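Local coordinates for phosphotriesterase homology protein (Escherichia coli, PDB 1BF6) that hydrolyses phosphorylated glyceryl acetates and aromatic acetates and propionates, using two zinc ions per subunit, at residues Gly120-Lys131 and Arg152-Met163. Residues are numbered along the deposited sequence; the frame is centred on the assembly and turned at random.
With ZN (zinc ion), chain D; ZN (zinc ion), chain C; SO4 (sulfate ion), chain E.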
ATOM      1  N   GLY A 120       7.089  -2.563   9.616  1.00  9.27           N
ATOM      2  CA  GLY A 120       8.152  -1.871   8.916  1.00  6.66           C
ATOM      3  C   GLY A 120       7.718  -0.580   8.254  1.00  8.67           C
ATOM      4  O   GLY A 120       8.554   0.128   7.687  1.00 10.89           O
ATOM      5  N   ILE A 121       6.426  -0.246   8.335  1.00  6.36           N
ATOM      6  CA  ILE A 121       5.890   0.966   7.717  1.00  6.95           C
ATOM      7  C   ILE A 121       4.609   1.379   8.459  1.00  5.93           C
ATOM      8  O   ILE A 121       3.966   0.538   9.089  1.00  8.06           O
ATOM      9  CB  ILE A 121       5.579   0.712   6.183  1.00  7.47           C
ATOM     10  CG1 ILE A 121       5.298   2.016   5.440  1.00  9.16           C
ATOM     11  CG2 ILE A 121       4.394  -0.248   6.024  1.00  8.37           C
ATOM     12  CD1 ILE A 121       5.333   1.869   3.912  1.00 10.91           C
ATOM     13  N   ILE A 122       4.318   2.676   8.464  1.00  6.99           N
ATOM     14  CA  ILE A 122       3.110   3.228   9.103  1.00  7.79           C
ATOM     15  C   ILE A 122       2.153   3.278   7.929  1.00  6.42           C
ATOM     16  O   ILE A 122       2.269   4.130   7.040  1.00  6.76           O
ATOM     17  CB  ILE A 122       3.349   4.646   9.652  1.00  7.88           C
ATOM     18  CG1 ILE A 122       4.401   4.605  10.768  1.00  8.59           C
ATOM     19  CG2 ILE A 122       2.021   5.270  10.104  1.00  5.51           C
ATOM     20  CD1 ILE A 122       5.114   5.909  10.949  1.00  6.91           C
ATOM     21  N   ALA A 123       1.150   2.413   7.960  1.00  6.94           N
ATOM     22  CA  ALA A 123       0.287   2.327   6.774  1.00  8.40           C
ATOM     23  C   ALA A 123      -0.987   1.522   7.055  1.00  9.27           C
ATOM     24  O   ALA A 123      -0.978   0.863   8.070  1.00  7.72           O
ATOM     25  CB  ALA A 123       1.062   1.481   5.739  1.00  8.19           C
ATOM     26  N   GLU A 124      -1.958   1.227   6.189  1.00  7.72           N
ATOM     27  CA  GLU A 124      -2.432   2.158   5.264  1.00  7.79           C
ATOM     28  C   GLU A 124      -3.244   3.256   5.962  1.00 10.45           C
ATOM     29  O   GLU A 124      -4.229   2.852   6.592  1.00 10.06           O
ATOM     30  CB  GLU A 124      -3.131   1.766   3.935  1.00  7.73           C
ATOM     31  CG  GLU A 124      -4.411   0.934   4.156  1.00  7.70           C
ATOM     32  CD  GLU A 124      -4.977   0.633   2.715  1.00  6.55           C
ATOM     33  OE1 GLU A 124      -5.180   1.732   2.290  1.00  9.06           O
ATOM     34  OE2 GLU A 124      -5.007  -0.577   2.728  1.00  4.46           O
ATOM     35  N   ILE A 125      -2.723   4.473   6.065  1.00 10.62           N
ATOM     36  CA  ILE A 125      -3.468   5.503   6.762  1.00 10.69           C
ATOM     37  C   ILE A 125      -4.288   6.283   5.763  1.00 10.56           C
ATOM     38  O   ILE A 125      -3.761   6.901   4.837  1.00 10.44           O
ATOM     39  CB  ILE A 125      -2.552   6.358   7.688  1.00 11.31           C
ATOM     40  CG1 ILE A 125      -1.519   7.135   6.893  1.00 13.44           C
ATOM     41  CG2 ILE A 125      -1.799   5.426   8.672  1.00 12.67           C
ATOM     42  CD1 ILE A 125      -0.721   8.118   7.761  1.00 15.11           C
ATOM     43  N   GLY A 126      -5.606   6.187   5.914  1.00  9.34           N
ATOM     44  CA  GLY A 126      -6.473   6.846   4.966  1.00  8.85           C
ATOM     45  C   GLY A 126      -7.364   7.993   5.374  1.00 10.39           C
ATOM     46  O   GLY A 126      -7.509   8.347   6.551  1.00  8.45           O
ATOM     47  N   THR A 127      -7.913   8.617   4.345  1.00  8.90           N
ATOM     48  CA  THR A 127      -8.845   9.710   4.501  1.00 11.15           C
ATOM     49  C   THR A 127     -10.108   9.319   3.729  1.00 11.85           C
ATOM     50  O   THR A 127     -10.081   8.410   2.882  1.00  9.47           O
ATOM     51  CB  THR A 127      -8.268  11.046   3.987  1.00 11.84           C
ATOM     52  OG1 THR A 127      -7.732  10.868   2.671  1.00 12.79           O
ATOM     53  CG2 THR A 127      -7.168  11.561   4.932  1.00  8.12           C
ATOM     54  N   SER A 128     -11.217   9.975   4.049  1.00 11.77           N
ATOM     55  CA  SER A 128     -12.495   9.683   3.410  1.00 12.35           C
ATOM     56  C   SER A 128     -12.606  10.321   2.028  1.00 12.61           C
ATOM     57  O   SER A 128     -11.743  11.103   1.622  1.00 13.29           O
ATOM     58  CB  SER A 128     -13.648  10.147   4.316  1.00  9.02           C
ATOM     59  OG  SER A 128     -13.703   9.357   5.490  1.00  9.16           O
ATOM     60  N   GLU A 129     -13.668   9.984   1.301  1.00 12.67           N
ATOM     61  CA  GLU A 129     -13.868  10.539  -0.028  1.00 13.75           C
ATOM     62  C   GLU A 129     -14.172  12.036  -0.021  1.00 13.68           C
ATOM     63  O   GLU A 129     -15.214  12.472   0.482  1.00 17.03           O
ATOM     64  CB  GLU A 129     -14.974   9.777  -0.765  1.00 16.04           C
ATOM     65  CG  GLU A 129     -15.210  10.267  -2.193  1.00 19.15           C
ATOM     66  CD  GLU A 129     -16.140   9.357  -3.005  1.00 22.88           C
ATOM     67  OE1 GLU A 129     -16.605   8.310  -2.486  1.00 24.16           O
ATOM     68  OE2 GLU A 129     -16.384   9.686  -4.182  1.00 23.95           O
ATOM     69  N   GLY A 130     -13.244  12.824  -0.555  1.00 12.06           N
ATOM     70  CA  GLY A 130     -13.438  14.257  -0.644  1.00 11.01           C
ATOM     71  C   GLY A 130     -13.304  15.039   0.649  1.00 12.01           C
ATOM     72  O   GLY A 130     -13.618  16.230   0.686  1.00 10.63           O
ATOM     73  N   LYS A 131     -12.817  14.393   1.700  1.00 12.41           N
ATOM     74  CA  LYS A 131     -12.652  15.077   2.978  1.00 13.67           C
ATOM     75  C   LYS A 131     -11.757  14.335   3.954  1.00 12.44           C
ATOM     76  O   LYS A 131     -11.619  13.116   3.889  1.00 12.32           O
ATOM     77  CB  LYS A 131     -14.019  15.304   3.646  1.00 14.74           C
ATOM     78  CG  LYS A 131     -14.683  14.017   4.060  1.00 17.57           C
ATOM     79  CD  LYS A 131     -15.983  14.207   4.829  1.00 22.17           C
ATOM     80  CE  LYS A 131     -16.559  12.833   5.189  1.00 24.56           C
ATOM     81  NZ  LYS A 131     -17.815  12.898   5.982  1.00 28.12           N
ATOM     82  N   ARG A 152      10.470   5.413  10.064  1.00  8.33           N
ATOM     83  CA  ARG A 152       9.789   4.500   9.132  1.00  8.82           C
ATOM     84  C   ARG A 152       8.847   5.307   8.237  1.00  8.24           C
ATOM     85  O   ARG A 152       8.176   6.245   8.695  1.00  9.67           O
ATOM     86  CB  ARG A 152       9.047   3.376   9.862  1.00  8.31           C
ATOM     87  CG  ARG A 152       9.929   2.475  10.727  1.00 12.22           C
ATOM     88  CD  ARG A 152      11.213   2.038  10.028  1.00 17.00           C
ATOM     89  NE  ARG A 152      10.962   1.277   8.806  1.00 21.52           N
ATOM     90  CZ  ARG A 152      11.718   1.333   7.708  1.00 24.59           C
ATOM     91  NH1 ARG A 152      12.789   2.116   7.666  1.00 24.38           N
ATOM     92  NH2 ARG A 152      11.380   0.629   6.632  1.00 22.43           N
ATOM     93  N   PRO A 153       8.785   4.964   6.941  1.00  6.27           N
ATOM     94  CA  PRO A 153       7.923   5.701   6.015  1.00  6.17           C
ATOM     95  C   PRO A 153       6.414   5.560   6.248  1.00  3.96           C
ATOM     96  O   PRO A 153       5.953   4.693   6.997  1.00  6.80           O
ATOM     97  CB  PRO A 153       8.369   5.167   4.644  1.00  8.12           C
ATOM     98  CG  PRO A 153       8.708   3.784   4.922  1.00  6.17           C
ATOM     99  CD  PRO A 153       9.466   3.856   6.247  1.00  9.43           C
ATOM    100  N   ILE A 154       5.674   6.485   5.664  1.00  5.25           N
ATOM    101  CA  ILE A 154       4.215   6.524   5.758  1.00  5.67           C
ATOM    102  C   ILE A 154       3.618   6.196   4.383  1.00  6.71           C
ATOM    103  O   ILE A 154       4.029   6.757   3.368  1.00  7.72           O
ATOM    104  CB  ILE A 154       3.756   7.934   6.214  1.00  7.92           C
ATOM    105  CG1 ILE A 154       4.227   8.178   7.654  1.00  5.90           C
ATOM    106  CG2 ILE A 154       2.244   8.119   6.040  1.00  4.27           C
ATOM    107  CD1 ILE A 154       4.095   9.615   8.103  1.00  8.45           C
ATOM    108  N   SER A 155       2.642   5.293   4.369  1.00  7.31           N
ATOM    109  CA  SER A 155       1.963   4.874   3.142  1.00  7.60           C
ATOM    110  C   SER A 155       0.467   5.117   3.348  1.00  6.40           C
ATOM    111  O   SER A 155      -0.131   4.565   4.269  1.00  7.92           O
ATOM    112  CB  SER A 155       2.249   3.397   2.873  1.00  8.27           C
ATOM    113  OG  SER A 155       1.614   2.973   1.680  1.00  7.94           O
ATOM    114  N   THR A 156      -0.134   5.915   2.475  1.00  6.40           N
ATOM    115  CA  THR A 156      -1.539   6.285   2.633  1.00  8.34           C
ATOM    116  C   THR A 156      -2.601   5.621   1.744  1.00  9.51           C
ATOM    117  O   THR A 156      -2.282   4.906   0.797  1.00  8.72           O
ATOM    118  CB  THR A 156      -1.704   7.815   2.472  1.00  6.88           C
ATOM    119  OG1 THR A 156      -1.773   8.144   1.081  1.00  6.05           O
ATOM    120  CG2 THR A 156      -0.518   8.580   3.119  1.00  8.22           C
ATOM    121  N   HIS A 157      -3.864   5.903   2.075  1.00  9.55           N
ATOM    122  CA  HIS A 157      -5.046   5.447   1.328  1.00 10.70           C
ATOM    123  C   HIS A 157      -5.823   6.698   0.944  1.00 10.89           C
ATOM    124  O   HIS A 157      -6.209   7.478   1.823  1.00 11.93           O
ATOM    125  CB  HIS A 157      -5.976   4.562   2.199  1.00 10.86           C
ATOM    126  CG  HIS A 157      -7.394   4.439   1.684  1.00 10.65           C
ATOM    127  ND1 HIS A 157      -7.880   3.254   1.179  1.00 12.80           N
ATOM    128  CD2 HIS A 157      -8.402   5.347   1.713  1.00 12.31           C
ATOM    129  CE1 HIS A 157      -9.157   3.461   0.916  1.00  8.60           C
ATOM    130  NE2 HIS A 157      -9.522   4.711   1.221  1.00 13.40           N
ATOM    131  N   THR A 158      -5.985   6.946  -0.352  1.00  9.70           N
ATOM    132  CA  THR A 158      -6.817   8.061  -0.771  1.00 10.39           C
ATOM    133  C   THR A 158      -8.088   7.373  -1.274  1.00 10.97           C
ATOM    134  O   THR A 158      -8.020   6.327  -1.931  1.00  9.95           O
ATOM    135  CB  THR A 158      -6.218   8.962  -1.904  1.00 10.84           C
ATOM    136  OG1 THR A 158      -5.965   8.191  -3.086  1.00 12.39           O
ATOM    137  CG2 THR A 158      -4.955   9.674  -1.434  1.00 11.05           C
ATOM    138  N   SER A 159      -9.235   7.895  -0.860  1.00 11.58           N
ATOM    139  CA  SER A 159     -10.525   7.346  -1.272  1.00 10.32           C
ATOM    140  C   SER A 159     -10.871   7.873  -2.657  1.00  9.38           C
ATOM    141  O   SER A 159     -11.110   9.066  -2.846  1.00  9.70           O
ATOM    142  CB  SER A 159     -11.603   7.705  -0.250  1.00  8.99           C
ATOM    143  OG  SER A 159     -11.482   6.873   0.887  1.00  8.98           O
ATOM    144  N   PHE A 160     -10.866   6.970  -3.633  1.00 11.62           N
ATOM    145  CA  PHE A 160     -11.154   7.334  -5.015  1.00 12.25           C
ATOM    146  C   PHE A 160     -10.263   8.461  -5.525  1.00  8.97           C
ATOM    147  O   PHE A 160     -10.719   9.388  -6.200  1.00 10.09           O
ATOM    148  CB  PHE A 160     -12.647   7.620  -5.199  1.00 17.80           C
ATOM    149  CG  PHE A 160     -13.497   6.415  -4.930  1.00 24.49           C
ATOM    150  CD1 PHE A 160     -13.472   5.333  -5.811  1.00 27.77           C
ATOM    151  CD2 PHE A 160     -14.235   6.312  -3.754  1.00 27.56           C
ATOM    152  CE1 PHE A 160     -14.159   4.158  -5.528  1.00 30.87           C
ATOM    153  CE2 PHE A 160     -14.931   5.141  -3.453  1.00 30.25           C
ATOM    154  CZ  PHE A 160     -14.892   4.059  -4.343  1.00 31.59           C
ATOM    155  N   SER A 161      -8.980   8.351  -5.173  1.00  8.66           N
ATOM    156  CA  SER A 161      -7.946   9.302  -5.581  1.00  9.20           C
ATOM    157  C   SER A 161      -8.170  10.748  -5.148  1.00  9.10           C
ATOM    158  O   SER A 161      -7.744  11.674  -5.840  1.00 10.40           O
ATOM    159  CB  SER A 161      -7.738   9.223  -7.102  1.00  8.73           C
ATOM    160  OG  SER A 161      -7.456   7.886  -7.486  1.00 10.96           O
ATOM    161  N   THR A 162      -8.826  10.942  -4.000  1.00  9.34           N
ATOM    162  CA  THR A 162      -9.090  12.297  -3.494  1.00  8.60           C
ATOM    163  C   THR A 162      -8.277  12.603  -2.232  1.00  5.90           C
ATOM    164  O   THR A 162      -7.890  11.691  -1.509  1.00  6.43           O
ATOM    165  CB  THR A 162     -10.587  12.510  -3.103  1.00  7.21           C
ATOM    166  OG1 THR A 162     -10.920  11.655  -1.997  1.00  7.72           O
ATOM    167  CG2 THR A 162     -11.505  12.220  -4.277  1.00 11.88           C
ATOM    168  N   MET A 163      -8.025  13.894  -2.008  1.00  9.44           N
ATOM    169  CA  MET A 163      -7.331  14.407  -0.820  1.00  9.42           C
ATOM    170  C   MET A 163      -5.834  14.138  -0.657  1.00 10.75           C
ATOM    171  O   MET A 163      -5.275  14.428   0.402  1.00 10.02           O
ATOM    172  CB  MET A 163      -8.067  13.966   0.461  1.00  8.63           C
ATOM    173  CG  MET A 163      -9.587  14.173   0.421  1.00  8.36           C
ATOM    174  SD  MET A 163     -10.082  15.797  -0.127  1.00 14.98           S
ATOM    175  CE  MET A 163      -9.741  16.734   1.366  1.00 11.80           C
TER
HETATM  176 ZN    ZN D 293      -6.568   1.490   0.601  1.00 15.00          ZN
HETATM  177 ZN    ZN C   1      -5.388  -1.645   0.637  1.00 12.00          ZN
HETATM  178  S   SO4 E 294      -9.562  15.750  -5.231  1.00 33.48           S
HETATM  179  O1  SO4 E 294     -10.989  15.827  -5.537  1.00 35.11           O
HETATM  180  O2  SO4 E 294      -9.360  15.689  -3.717  1.00 31.80           O
HETATM  181  O3  SO4 E 294      -8.890  14.484  -5.832  1.00 33.28           O
HETATM  182  O4  SO4 E 294      -8.859  16.960  -5.848  1.00 33.13           O
HETATM  183  O   HOH W   1      -9.264  10.485   0.483  1.00  7.70           O
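Strands 122-126 and 154-157 pair in parallel, their axes 41° apart, through a ladder running from Ile122 N to Pro153 O (3.0 Å) up to Thr127 N to His157 O; a beta bulge shifts the register by one between Ile122 and Ile125, where a cis peptide precedes Glu124. At the start, Arg152 bends back at chi2 and chi3 and grips Gly120 O side-on, with NE at 2.9 Å and NH2 at 3.1 Å, while Pro153 CD covers one guanidinium face. Without the guanidinium, as with an alanine here, Gly120 O would probably lose both donors and this end of the pairing be less firmly tied. Ile154 lies against Ile122 and presses its CG2 tightly on Ile125 CD1 (3.4 Å). On the sheet face that carries His157, its ring and the carboxylate of Glu124, which comes from the bulge, share one zinc through ND1 (2.3 Å) and OE1 (2.2 Å), their planes 55° apart; OE2 reaches the second zinc, so the carboxylate bridges the pair. His157 NE2 donates in the ring plane to Ser159 OG, which in turn donates to Thr127 O (2.9 Å); held at both nitrogens, the ring is unlikely to turn. His185 joins the first zinc; His11, His13 and Asp242 join the second. Helix 134-150 completes this beta-alpha-beta unit of the TIM barrel and packs on Ile125, helix 97-109 covers Ile122, and strand 181-183 flanks Ser155 and Thr156.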